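Local coordinates for protein putative prolyl-tRNA synthetase (Leishmania major, PDB 5XIL) that probably joins L-proline to tRNA(Pro) at the expense of ATP, as a class II prolyl-tRNA synthetase, at residues S184-E187 against P193-R196. Numbering follows the deposited sequence.
Sequences SVYE and PVVR
Glu187 and Arg196 form a two-pronged salt bridge between the last turn of helix 168-189 and strand 195-198. The guanidinium meets the carboxylate end-on, with one nitrogen for each oxygen. Arg196 NH1 donates to Glu187 OE2 at 2.9 Å, and Arg196 NH2 donates to Glu187 OE1 at 3.0 Å. Both bonds are slightly bent, and both oxygens are reached on their syn side. The pairing is not flat, because the carboxylate and guanidinium planes are turned 47° apart. Glu187 is extended beyond CG and Arg196 from CG to NE, and they approach from opposite directions. Arg196 NE makes a second salt bridge, to Glu180, two turns before Glu187 on helix 168-189. Two carboxylates thus fix the rotation of the guanidinium.

A water extends the polar network to the backbone. It donates to Glu187 OE2 at 2.7 Å and accepts from Val194 N at 3.0 Å. OE2 therefore takes bonds from both Arg196 and the water.

The contact lies in the class II synthetase core domain. Here the chain leaves a long helix, turns within a few residues and enters a strand that pairs antiparallel with strand 210-218. A backbone hydrogen bond between Tyr186 and Val192 ties the turn to the helix.

The apolar part lies beside the salt bridge. Val194 CG1 packs against Tyr186 CB at 3.5 Å and reaches CG of the ring obliquely at 3.8 Å. CG1 stands anti to the carbonyl carbon of Val194 (chi1 -58°), which directs it to the base of the tyrosine. The other branch, CG2, lies 3.9 Å from Glu187 OE2. The tyrosine ring leads away to Val268 and Val271 of helix 267-276, and its OH hydrogen-bonds Gly227 O.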
loop_
_atom_site.group_PDB
_atom_site.type_symbol
_atom_site.label_atom_id
_atom_site.label_comp_id
_atom_site.label_asym_id
_atom_site.label_seq_id
_atom_site.Cartn_x
_atom_site.Cartn_y
_atom_site.Cartn_z
ATOM N N SER A 184 5.458 -0.041 18.044
ATOM C CA SER A 184 4.010 0.152 17.966
ATOM C C SER A 184 3.337 -0.833 17.035
ATOM O O SER A 184 2.255 -1.313 17.319
ATOM C CB SER A 184 3.631 1.543 17.554
ATOM O OG SER A 184 4.219 2.446 18.441
ATOM N N VAL A 185 3.946 -1.126 15.915
ATOM C CA VAL A 185 3.508 -2.274 15.085
ATOM C C VAL A 185 3.267 -3.538 15.882
ATOM O O VAL A 185 2.149 -4.089 15.878
ATOM C CB VAL A 185 4.411 -2.548 13.857
ATOM C CG1 VAL A 185 3.991 -3.818 13.127
ATOM C CG2 VAL A 185 4.345 -1.366 12.913
ATOM N N TYR A 186 4.290 -4.001 16.587
ATOM C CA TYR A 186 4.191 -5.222 17.333
ATOM C C TYR A 186 3.159 -5.107 18.458
ATOM O O TYR A 186 2.265 -5.943 18.556
ATOM C CB TYR A 186 5.546 -5.570 17.965
ATOM C CG TYR A 186 6.436 -6.282 16.963
ATOM C CD1 TYR A 186 6.184 -7.614 16.651
ATOM C CD2 TYR A 186 7.480 -5.665 16.307
ATOM C CE1 TYR A 186 6.938 -8.317 15.755
ATOM C CE2 TYR A 186 8.275 -6.345 15.381
ATOM C CZ TYR A 186 8.050 -7.703 15.157
ATOM O OH TYR A 186 8.714 -8.474 14.210
ATOM N N GLU A 187 3.240 -4.028 19.200
ATOM C CA GLU A 187 2.398 -3.888 20.396
ATOM C C GLU A 187 0.903 -3.581 20.083
ATOM O O GLU A 187 -0.019 -4.259 20.623
ATOM C CB GLU A 187 2.968 -2.832 21.352
ATOM C CG GLU A 187 4.270 -3.179 22.024
ATOM C CD GLU A 187 4.946 -2.005 22.733
ATOM O OE1 GLU A 187 4.664 -0.874 22.410
ATOM O OE2 GLU A 187 5.857 -2.211 23.567
ATOM N N PRO A 193 4.655 -8.272 22.671
ATOM C CA PRO A 193 5.497 -7.407 23.416
ATOM C C PRO A 193 6.937 -7.460 22.879
ATOM O O PRO A 193 7.354 -8.470 22.335
ATOM C CB PRO A 193 5.443 -7.988 24.816
ATOM C CG PRO A 193 5.296 -9.463 24.599
ATOM C CD PRO A 193 4.375 -9.529 23.377
ATOM N N VAL A 194 7.663 -6.393 23.140
ATOM C CA VAL A 194 9.001 -6.278 22.613
ATOM C C VAL A 194 9.920 -5.748 23.695
ATOM O O VAL A 194 9.445 -5.051 24.643
ATOM C CB VAL A 194 9.071 -5.355 21.368
ATOM C CG1 VAL A 194 8.186 -5.847 20.288
ATOM C CG2 VAL A 194 8.773 -3.901 21.699
ATOM N N VAL A 195 11.217 -5.960 23.495
ATOM C CA VAL A 195 12.273 -5.239 24.244
ATOM C C VAL A 195 12.986 -4.225 23.352
ATOM O O VAL A 195 13.675 -4.615 22.431
ATOM C CB VAL A 195 13.311 -6.232 24.890
ATOM C CG1 VAL A 195 14.432 -5.469 25.587
ATOM C CG2 VAL A 195 12.577 -7.074 25.920
ATOM N N ARG A 196 12.771 -2.935 23.575
ATOM C CA ARG A 196 13.513 -1.893 22.834
ATOM C C ARG A 196 14.894 -1.843 23.396
ATOM O O ARG A 196 15.065 -1.739 24.613
ATOM C CB ARG A 196 12.838 -0.534 23.071
ATOM C CG ARG A 196 11.414 -0.408 22.557
ATOM C CD ARG A 196 10.699 0.675 23.364
ATOM N NE ARG A 196 9.358 1.015 22.887
ATOM C CZ ARG A 196 8.262 0.343 23.122
ATOM N NH1 ARG A 196 8.307 -0.765 23.793
ATOM N NH2 ARG A 196 7.090 0.855 22.719
HETATM O O HOH W 1 6.100 -4.515 24.903
#